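Local atomic coordinates of sulfoquinovosidase (Escherichia coli, PDB entry 5AEG), a protein that hydrolyses the glycosidic bond of sulfoquinovosyl diacylglycerides and of simpler sulfoquinovosides such as sulfoquinovosyl glycerol, releasing sulfoquinovose for sulfoglycolysis. Residues A46-D49 with N54-I57; T414-H417 with S421-I424; G647-N652 with P659-A664. All coordinates share one frame; numbering follows the deposited sequence.

Contact 1. Residues A46-D49 with N54-I57; sequences ADID and NFSI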
ATOM      1  N   ALA A  46       6.187 -13.208 -22.171  1.00 28.53           N
ATOM      2  CA  ALA A  46       6.734 -12.226 -21.213  1.00 29.83           C
ATOM      3  C   ALA A  46       8.272 -12.082 -21.290  1.00 31.82           C
ATOM      4  O   ALA A  46       8.963 -13.069 -21.283  1.00 33.71           O
ATOM      5  CB  ALA A  46       6.327 -12.610 -19.818  1.00 35.13           C
ATOM      6  N   ASP A  47       8.767 -10.853 -21.376  1.00 29.97           N
ATOM      7  CA  ASP A  47      10.208 -10.590 -21.481  1.00 33.41           C
ATOM      8  C   ASP A  47      10.635  -9.830 -20.239  1.00 30.38           C
ATOM      9  O   ASP A  47      10.421  -8.633 -20.148  1.00 33.82           O
ATOM     10  CB  ASP A  47      10.437  -9.746 -22.715  1.00 37.85           C
ATOM     11  CG  ASP A  47      11.938  -9.447 -22.969  1.00 44.86           C
ATOM     12  OD1 ASP A  47      12.759  -9.977 -22.222  1.00 42.91           O
ATOM     13  OD2 ASP A  47      12.259  -8.700 -23.921  1.00 51.41           O
ATOM     14  N   ILE A  48      11.136 -10.560 -19.278  1.00 28.74           N
ATOM     15  CA  ILE A  48      11.323 -10.061 -17.914  1.00 31.83           C
ATOM     16  C   ILE A  48      12.786  -9.983 -17.586  1.00 33.85           C
ATOM     17  O   ILE A  48      13.477 -10.990 -17.771  1.00 30.35           O
ATOM     18  CB  ILE A  48      10.688 -10.999 -16.920  1.00 29.55           C
ATOM     19  CG1 ILE A  48       9.188 -11.011 -17.159  1.00 29.92           C
ATOM     20  CG2 ILE A  48      10.959 -10.538 -15.483  1.00 33.78           C
ATOM     21  CD1 ILE A  48       8.427 -12.065 -16.367  1.00 30.67           C
ATOM     22  N   ASP A  49      13.272  -8.791 -17.189  1.00 28.36           N
ATOM     23  CA  ASP A  49      14.603  -8.697 -16.560  1.00 28.45           C
ATOM     24  C   ASP A  49      14.352  -8.235 -15.136  1.00 29.90           C
ATOM     25  O   ASP A  49      13.837  -7.115 -14.963  1.00 30.89           O
ATOM     26  CB  ASP A  49      15.481  -7.713 -17.319  1.00 32.26           C
ATOM     27  CG  ASP A  49      15.782  -8.182 -18.726  1.00 41.93           C
ATOM     28  OD1 ASP A  49      16.304  -9.296 -18.887  1.00 46.49           O
ATOM     29  OD2 ASP A  49      15.397  -7.472 -19.655  1.00 45.38           O
ATOM     30  N   ASN A  54      13.755  -4.703  -9.247  1.00 20.58           N
ATOM     31  CA  ASN A  54      13.481  -3.543 -10.076  1.00 23.74           C
ATOM     32  C   ASN A  54      13.060  -3.907 -11.526  1.00 27.84           C
ATOM     33  O   ASN A  54      13.712  -3.528 -12.556  1.00 27.35           O
ATOM     34  CB  ASN A  54      14.641  -2.595 -10.081  1.00 23.83           C
ATOM     35  CG  ASN A  54      14.948  -2.046  -8.712  1.00 23.82           C
ATOM     36  OD1 ASN A  54      14.182  -1.342  -8.132  1.00 23.96           O
ATOM     37  ND2 ASN A  54      16.097  -2.363  -8.221  1.00 25.70           N
ATOM     38  N   PHE A  55      11.951  -4.663 -11.574  1.00 25.33           N
ATOM     39  CA  PHE A  55      11.609  -5.415 -12.748  1.00 26.38           C
ATOM     40  C   PHE A  55      11.530  -4.578 -13.986  1.00 26.25           C
ATOM     41  O   PHE A  55      10.856  -3.539 -14.030  1.00 25.81           O
ATOM     42  CB  PHE A  55      10.247  -6.110 -12.581  1.00 22.40           C
ATOM     43  CG  PHE A  55      10.257  -7.277 -11.717  1.00 21.18           C
ATOM     44  CD1 PHE A  55      10.042  -7.181 -10.343  1.00 23.90           C
ATOM     45  CD2 PHE A  55      10.406  -8.555 -12.266  1.00 24.69           C
ATOM     46  CE1 PHE A  55      10.012  -8.263  -9.546  1.00 25.47           C
ATOM     47  CE2 PHE A  55      10.350  -9.653 -11.467  1.00 21.74           C
ATOM     48  CZ  PHE A  55      10.165  -9.550 -10.093  1.00 23.53           C
ATOM     49  N   SER A  56      12.138  -5.088 -15.048  1.00 27.71           N
ATOM     50  CA  SER A  56      11.834  -4.607 -16.385  1.00 28.67           C
ATOM     51  C   SER A  56      10.977  -5.684 -17.042  1.00 28.86           C
ATOM     52  O   SER A  56      11.415  -6.788 -17.205  1.00 27.51           O
ATOM     53  CB  SER A  56      13.110  -4.444 -17.189  1.00 35.03           C
ATOM     54  OG  SER A  56      12.765  -4.265 -18.533  1.00 38.54           O
ATOM     55  N   ILE A  57       9.747  -5.356 -17.331  1.00 29.91           N
ATOM     56  CA  ILE A  57       8.765  -6.346 -17.802  1.00 27.76           C
ATOM     57  C   ILE A  57       8.097  -5.786 -19.022  1.00 30.97           C
ATOM     58  O   ILE A  57       7.499  -4.745 -18.998  1.00 27.68           O
ATOM     59  CB  ILE A  57       7.819  -6.896 -16.698  1.00 31.33           C
ATOM     60  CG1 ILE A  57       6.737  -7.784 -17.332  1.00 34.64           C
ATOM     61  CG2 ILE A  57       7.235  -5.819 -15.789  1.00 32.43           C
ATOM     62  CD1 ILE A  57       6.186  -8.805 -16.353  1.00 38.35           C
TER
HETATM   63  O   HOH W   1      12.375  -6.812 -19.952  1.00 35.56           O

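Contact 2. Residues T414-H417 with S421-I424; sequences TYLH and SAEI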
ATOM      1  N   THR A 414      11.182 -18.804 -10.138  1.00 29.75           N
ATOM      2  CA  THR A 414      10.967 -19.818  -9.126  1.00 27.20           C
ATOM      3  C   THR A 414       9.932 -20.824  -9.612  1.00 30.26           C
ATOM      4  O   THR A 414       9.118 -20.506 -10.500  1.00 29.01           O
ATOM      5  CB  THR A 414      10.409 -19.236  -7.802  1.00 30.98           C
ATOM      6  OG1 THR A 414       9.257 -18.425  -8.101  1.00 28.86           O
ATOM      7  CG2 THR A 414      11.497 -18.425  -7.108  1.00 28.26           C
ATOM      8  N   TYR A 415       9.977 -22.014  -8.989  1.00 29.17           N
ATOM      9  CA  TYR A 415       9.068 -23.102  -9.196  1.00 31.83           C
ATOM     10  C   TYR A 415       8.498 -23.401  -7.840  1.00 28.94           C
ATOM     11  O   TYR A 415       9.238 -23.635  -6.879  1.00 30.88           O
ATOM     12  CB  TYR A 415       9.798 -24.329  -9.805  1.00 34.96           C
ATOM     13  CG  TYR A 415      10.197 -24.010 -11.186  1.00 34.79           C
ATOM     14  CD1 TYR A 415      11.322 -23.272 -11.423  1.00 36.94           C
ATOM     15  CD2 TYR A 415       9.371 -24.331 -12.268  1.00 37.01           C
ATOM     16  CE1 TYR A 415      11.648 -22.868 -12.700  1.00 37.81           C
ATOM     17  CE2 TYR A 415       9.711 -23.956 -13.553  1.00 40.55           C
ATOM     18  CZ  TYR A 415      10.848 -23.212 -13.747  1.00 41.85           C
ATOM     19  OH  TYR A 415      11.250 -22.819 -14.981  1.00 49.37           O
ATOM     20  N   LEU A 416       7.167 -23.368  -7.793  1.00 27.36           N
ATOM     21  CA  LEU A 416       6.413 -23.382  -6.588  1.00 29.42           C
ATOM     22  C   LEU A 416       5.693 -24.692  -6.388  1.00 33.99           C
ATOM     23  O   LEU A 416       5.279 -25.332  -7.360  1.00 31.55           O
ATOM     24  CB  LEU A 416       5.356 -22.267  -6.627  1.00 31.54           C
ATOM     25  CG  LEU A 416       6.108 -20.943  -6.777  1.00 35.50           C
ATOM     26  CD1 LEU A 416       5.279 -19.887  -7.381  1.00 39.69           C
ATOM     27  CD2 LEU A 416       6.785 -20.567  -5.459  1.00 31.18           C
ATOM     28  N   HIS A 417       5.481 -25.004  -5.115  1.00 34.17           N
ATOM     29  CA  HIS A 417       4.846 -26.236  -4.671  1.00 38.48           C
ATOM     30  C   HIS A 417       3.452 -26.450  -5.219  1.00 43.33           C
ATOM     31  O   HIS A 417       3.088 -27.584  -5.481  1.00 33.81           O
ATOM     32  CB  HIS A 417       4.785 -26.288  -3.185  1.00 38.67           C
ATOM     33  CG  HIS A 417       4.371 -27.601  -2.625  1.00 39.12           C
ATOM     34  ND1 HIS A 417       3.061 -27.918  -2.362  1.00 44.89           N
ATOM     35  CD2 HIS A 417       5.104 -28.675  -2.246  1.00 41.98           C
ATOM     36  CE1 HIS A 417       2.987 -29.148  -1.876  1.00 39.97           C
ATOM     37  NE2 HIS A 417       4.217 -29.619  -1.784  1.00 43.40           N
ATOM     38  N   SER A 421       2.390 -21.116 -12.141  1.00 26.68           N
ATOM     39  CA  SER A 421       3.536 -20.368 -12.657  1.00 26.83           C
ATOM     40  C   SER A 421       3.883 -19.164 -11.677  1.00 30.55           C
ATOM     41  O   SER A 421       2.977 -18.539 -11.135  1.00 28.45           O
ATOM     42  CB  SER A 421       3.239 -19.746 -14.011  1.00 27.78           C
ATOM     43  OG  SER A 421       4.323 -18.919 -14.478  1.00 25.98           O
ATOM     44  N   ALA A 422       5.169 -18.919 -11.486  1.00 28.90           N
ATOM     45  CA  ALA A 422       5.627 -17.716 -10.744  1.00 30.58           C
ATOM     46  C   ALA A 422       5.220 -16.456 -11.448  1.00 26.36           C
ATOM     47  O   ALA A 422       5.084 -15.422 -10.797  1.00 28.38           O
ATOM     48  CB  ALA A 422       7.116 -17.721 -10.539  1.00 29.16           C
ATOM     49  N   GLU A 423       5.040 -16.514 -12.748  1.00 25.73           N
ATOM     50  CA  GLU A 423       4.395 -15.366 -13.424  1.00 27.76           C
ATOM     51  C   GLU A 423       3.021 -14.979 -12.953  1.00 26.00           C
ATOM     52  O   GLU A 423       2.612 -13.813 -13.139  1.00 25.91           O
ATOM     53  CB  GLU A 423       4.459 -15.492 -14.945  1.00 30.63           C
ATOM     54  CG  GLU A 423       5.920 -15.436 -15.433  1.00 33.86           C
ATOM     55  CD  GLU A 423       6.108 -15.591 -16.939  1.00 41.33           C
ATOM     56  OE1 GLU A 423       5.169 -15.453 -17.719  1.00 36.93           O
ATOM     57  OE2 GLU A 423       7.250 -15.769 -17.366  1.00 39.15           O
ATOM     58  N   ILE A 424       2.260 -15.933 -12.445  1.00 24.34           N
ATOM     59  CA  ILE A 424       0.991 -15.726 -11.830  1.00 25.77           C
ATOM     60  C   ILE A 424       1.079 -15.557 -10.309  1.00 25.94           C
ATOM     61  O   ILE A 424       0.324 -14.768  -9.688  1.00 23.30           O
ATOM     62  CB  ILE A 424       0.012 -16.917 -12.173  1.00 27.88           C
ATOM     63  CG1 ILE A 424      -0.199 -17.050 -13.723  1.00 35.12           C
ATOM     64  CG2 ILE A 424      -1.313 -16.830 -11.404  1.00 28.42           C
ATOM     65  CD1 ILE A 424      -0.917 -15.946 -14.411  1.00 34.33           C
TER
HETATM   66  O   HOH W   2       7.081 -21.017 -12.046  1.00 25.62           O

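Contact 3. Residues G647-N652 with P659-A664; sequences GEVTVN and PVFYRA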
ATOM      1  N   GLY A 647     -12.706  27.942  -0.485  1.00 25.02           N
ATOM      2  CA  GLY A 647     -11.891  28.558  -1.509  1.00 24.30           C
ATOM      3  C   GLY A 647     -10.421  28.160  -1.287  1.00 25.26           C
ATOM      4  O   GLY A 647     -10.084  27.542  -0.244  1.00 22.11           O
ATOM      5  N   GLU A 648      -9.560  28.629  -2.158  1.00 24.74           N
ATOM      6  CA  GLU A 648      -8.145  28.525  -1.968  1.00 28.17           C
ATOM      7  C   GLU A 648      -7.763  29.381  -0.766  1.00 29.19           C
ATOM      8  O   GLU A 648      -8.298  30.544  -0.624  1.00 23.54           O
ATOM      9  CB  GLU A 648      -7.421  29.026  -3.213  1.00 31.20           C
ATOM     10  CG  GLU A 648      -6.064  28.384  -3.434  1.00 43.10           C
ATOM     11  CD  GLU A 648      -6.163  26.910  -3.865  1.00 47.22           C
ATOM     12  OE1 GLU A 648      -7.231  26.516  -4.320  1.00 53.69           O
ATOM     13  OE2 GLU A 648      -5.193  26.121  -3.714  1.00 55.07           O
ATOM     14  N   VAL A 649      -6.782  28.932   0.052  1.00 23.52           N
ATOM     15  CA  VAL A 649      -6.313  29.722   1.190  1.00 24.20           C
ATOM     16  C   VAL A 649      -4.829  29.601   1.328  1.00 28.90           C
ATOM     17  O   VAL A 649      -4.241  28.519   1.048  1.00 23.38           O
ATOM     18  CB  VAL A 649      -7.046  29.274   2.463  1.00 24.81           C
ATOM     19  CG1 VAL A 649      -6.700  27.859   2.852  1.00 26.68           C
ATOM     20  CG2 VAL A 649      -6.748  30.189   3.608  1.00 28.14           C
ATOM     21  N   THR A 650      -4.195  30.683   1.725  1.00 25.37           N
ATOM     22  CA  THR A 650      -2.761  30.625   2.066  1.00 25.37           C
ATOM     23  C   THR A 650      -2.656  30.929   3.522  1.00 26.37           C
ATOM     24  O   THR A 650      -3.309  31.900   3.999  1.00 25.72           O
ATOM     25  CB  THR A 650      -1.968  31.576   1.162  1.00 25.37           C
ATOM     26  OG1 THR A 650      -2.108  31.164  -0.224  1.00 26.54           O
ATOM     27  CG2 THR A 650      -0.451  31.668   1.630  1.00 27.15           C
ATOM     28  N   VAL A 651      -1.950  30.123   4.294  1.00 23.22           N
ATOM     29  CA  VAL A 651      -1.775  30.365   5.743  1.00 24.79           C
ATOM     30  C   VAL A 651      -0.339  30.285   6.146  1.00 28.20           C
ATOM     31  O   VAL A 651       0.450  29.570   5.525  1.00 24.97           O
ATOM     32  CB  VAL A 651      -2.561  29.362   6.643  1.00 29.17           C
ATOM     33  CG1 VAL A 651      -4.038  29.600   6.531  1.00 36.38           C
ATOM     34  CG2 VAL A 651      -2.246  27.869   6.292  1.00 26.04           C
ATOM     35  N   ASN A 652       0.029  31.024   7.216  1.00 24.82           N
ATOM     36  CA  ASN A 652       1.334  30.830   7.797  1.00 25.77           C
ATOM     37  C   ASN A 652       1.479  29.400   8.317  1.00 23.86           C
ATOM     38  O   ASN A 652       0.562  28.814   8.894  1.00 22.85           O
ATOM     39  CB  ASN A 652       1.551  31.801   8.953  1.00 30.84           C
ATOM     40  CG  ASN A 652       1.906  33.188   8.451  1.00 44.50           C
ATOM     41  OD1 ASN A 652       2.263  33.426   7.254  1.00 44.51           O
ATOM     42  ND2 ASN A 652       1.835  34.129   9.362  1.00 49.78           N
ATOM     43  N   PRO A 659      -0.584  22.932   8.279  1.00 22.69           N
ATOM     44  CA  PRO A 659      -1.884  23.501   7.797  1.00 21.48           C
ATOM     45  C   PRO A 659      -3.003  22.521   8.024  1.00 21.78           C
ATOM     46  O   PRO A 659      -3.134  21.533   7.241  1.00 21.89           O
ATOM     47  CB  PRO A 659      -1.623  23.759   6.323  1.00 21.50           C
ATOM     48  CG  PRO A 659      -0.122  23.762   6.172  1.00 23.03           C
ATOM     49  CD  PRO A 659       0.327  22.701   7.150  1.00 24.10           C
ATOM     50  N   VAL A 660      -3.674  22.691   9.182  1.00 18.66           N
ATOM     51  CA  VAL A 660      -4.664  21.797   9.693  1.00 18.54           C
ATOM     52  C   VAL A 660      -5.874  22.658  10.059  1.00 20.97           C
ATOM     53  O   VAL A 660      -5.723  23.645  10.773  1.00 20.57           O
ATOM     54  CB  VAL A 660      -4.176  21.024  10.950  1.00 21.42           C
ATOM     55  CG1 VAL A 660      -5.300  20.228  11.579  1.00 22.11           C
ATOM     56  CG2 VAL A 660      -2.998  20.051  10.599  1.00 21.84           C
ATOM     57  N   PHE A 661      -7.053  22.272   9.581  1.00 18.97           N
ATOM     58  CA  PHE A 661      -8.262  23.001   9.871  1.00 20.79           C
ATOM     59  C   PHE A 661      -9.306  22.035  10.349  1.00 21.52           C
ATOM     60  O   PHE A 661      -9.269  20.847  10.002  1.00 21.71           O
ATOM     61  CB  PHE A 661      -8.750  23.712   8.593  1.00 21.77           C
ATOM     62  CG  PHE A 661      -7.772  24.598   7.968  1.00 20.79           C
ATOM     63  CD1 PHE A 661      -6.709  24.079   7.247  1.00 21.14           C
ATOM     64  CD2 PHE A 661      -7.924  25.983   8.047  1.00 23.49           C
ATOM     65  CE1 PHE A 661      -5.795  24.934   6.672  1.00 22.28           C
ATOM     66  CE2 PHE A 661      -7.050  26.817   7.445  1.00 20.43           C
ATOM     67  CZ  PHE A 661      -5.961  26.301   6.774  1.00 24.97           C
ATOM     68  N   TYR A 662     -10.196  22.460  11.204  1.00 19.63           N
ATOM     69  CA  TYR A 662     -11.289  21.640  11.614  1.00 19.70           C
ATOM     70  C   TYR A 662     -12.673  22.321  11.454  1.00 20.76           C
ATOM     71  O   TYR A 662     -12.763  23.553  11.393  1.00 21.73           O
ATOM     72  CB  TYR A 662     -11.122  21.111  13.030  1.00 21.64           C
ATOM     73  CG  TYR A 662     -11.252  22.172  14.164  1.00 23.03           C
ATOM     74  CD1 TYR A 662     -12.479  22.532  14.695  1.00 27.80           C
ATOM     75  CD2 TYR A 662     -10.144  22.830  14.629  1.00 23.88           C
ATOM     76  CE1 TYR A 662     -12.603  23.503  15.720  1.00 24.99           C
ATOM     77  CE2 TYR A 662     -10.239  23.825  15.654  1.00 26.30           C
ATOM     78  CZ  TYR A 662     -11.462  24.111  16.228  1.00 27.14           C
ATOM     79  OH  TYR A 662     -11.489  25.105  17.228  1.00 26.09           O
ATOM     80  N   ARG A 663     -13.686  21.478  11.383  1.00 24.11           N
ATOM     81  CA  ARG A 663     -15.078  21.926  11.122  1.00 24.98           C
ATOM     82  C   ARG A 663     -15.603  22.519  12.497  1.00 22.58           C
ATOM     83  O   ARG A 663     -15.690  21.825  13.496  1.00 25.08           O
ATOM     84  CB  ARG A 663     -15.976  20.756  10.679  1.00 26.00           C
ATOM     85  CG  ARG A 663     -15.681  20.255   9.259  1.00 28.54           C
ATOM     86  CD  ARG A 663     -16.624  19.165   8.813  1.00 32.03           C
ATOM     87  NE  ARG A 663     -17.991  19.650   8.824  1.00 35.24           N
ATOM     88  CZ  ARG A 663     -18.961  19.232   9.623  1.00 36.00           C
ATOM     89  NH1 ARG A 663     -18.768  18.302  10.579  1.00 34.16           N
ATOM     90  NH2 ARG A 663     -20.166  19.840   9.493  1.00 36.06           N
ATOM     91  N   ALA A 664     -15.929  23.803  12.481  1.00 26.95           N
ATOM     92  CA  ALA A 664     -16.572  24.523  13.633  1.00 27.29           C
ATOM     93  C   ALA A 664     -17.718  23.757  14.191  1.00 29.52           C
ATOM     94  O   ALA A 664     -17.877  23.718  15.373  1.00 32.73           O
ATOM     95  CB  ALA A 664     -17.022  25.894  13.164  1.00 29.97           C
TER

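Contact 1. Residues A46-D49 with N54-I57
Asp49 and Ser56 form an antiparallel hydrogen-bonded pair: Asp49 N gives to Ser56 O at 2.7 Å, and Ser56 N returns a nearly straight bond to Asp49 O at 2.6 Å (170° at the hydrogen). Ile48 and Ile57 make the adjacent non-hydrogen-bonded pair. Their side chains run side by side in the same direction, Ile48 CG1 lying 3.8 Å from Ile57 CD1. The other branch of Ile48, CG2, is anti to the backbone N and reaches the Phe55 ring in its plane, at the edge, 3.8 Å from CD2. An alanine in place of Ile48 would probably leave Ile57 CD1 without its neighbour and open a gap beside the edge of Phe55. On the face of Asp49 and Ser56, a water is hydrogen-bonded to Asp47 O (2.7 Å) and also to Ser56 OG, bridging the strands. Farther out, the Phe55 ring meets Trp149 edge-to-face and also packs on His426, while Asn54 O accepts from Asn172 ND2. The Phe55 side chain lies about 7 Å from that of Glu408, an active-site residue by similarity, consistent with this end of the beta hairpin 39-49/56-74 in the N-terminal beta domain bordering the active site.

Contact 2. Residues T414-H417 with S421-I424
Thr414 O accepts a 2.6 Å hydrogen bond from a water that in turn takes the N-H of Ala422 at 2.9 Å, so a single water joins the loop to the first turn of a helix. The motif is a helix N-terminus with a serine N-cap, placed where the loop after strand 401-404 of the TIM-barrel domain runs into helix 422-444. The cap itself is Ser421: its OG accepts from Glu423 N at 3.0 Å, a bent bond with 136° at the hydrogen, and its O receives Ile424 N. With Glu423 N taken by the side chain and Ala422 N by the water, two amides of the first turn have acceptors that are not part of the helix.

Beside this water bridge, Ala422 turns its methyl toward the loop, where apolar and polar neighbours both meet it. Leu416 approaches with one branch: with CG anti to the carbonyl carbon (chi1 -60°), CD1 is the methyl that meets the alanine, 4.0 Å from Ala422 CA and a little farther from CB. The same leucine side chain also packs on Met425 and Trp429, one and two turns along the helix, extending the apolar patch beyond Ala422. A face of the Tyr415 ring lies under the bridging water, which sits above the plane and toward the rim. The Thr414 hydroxyl is hydrogen-bonded to Pro411 O, and its OG1 also packs 3.3 Å from Ala422 CB.

Contact 3. Residues G647-N652 with P659-A664
Phe661 reaches toward the 647-652 strand with its ring, and CZ at the far end makes its nearest contact there. From CB, with CG anti to the carbonyl carbon (chi1 -56°), the ring extends toward that strand, its CZ facing Val649 and Val651. At the tip, Val651 CG1 comes up to Phe661 CZ at the edge of the ring, near its plane, at 3.8 Å. The second methyl, Val651 CG2, is 4.1 Å from the same Phe661 CZ, so both branches bear on one atom. Val649 CG1 approaches Phe661 CZ obliquely at 4.3 Å. The strands belong to different sheets of the C-terminal beta domain: 660-663 pairs with 613-615 and 635-637, whereas 647-652 pairs with 625-630, and the contact is side-chain packing between these layers. Around the phenylalanine, the His637 ring meets it with planes at about 60°, and Leu628 and Trp635 also touch its side chain. Val651 has a further neighbour in Pro659, just ahead of strand 660-663; the two side chains cross obliquely, Val651 CG2 lying 4.2 Å from Pro659 CB. Phe644 packs against both valines.

Overall arrangement
Contacts 1, 2 and 3 follow one another along the chain, each closing before the next opens, and sample the N-terminal beta domain, the TIM-barrel domain and the C-terminal domain in turn. Contacts 1 and 2 have centres about 15 Å apart and touch: Glu423, in the first turn of helix 422-444, packs its carboxylate on the hairpin strand 39-49, with Glu423 OE1 3.7 Å from Ala46 CB. The hairpin end is thus packed directly against the TIM-barrel domain. Contact 3 lies on the opposite side of the chain's centre, its centre about 45 Å from that of contact 1 and about 51 Å from that of contact 2, and shares no strand, helix or sheet with them.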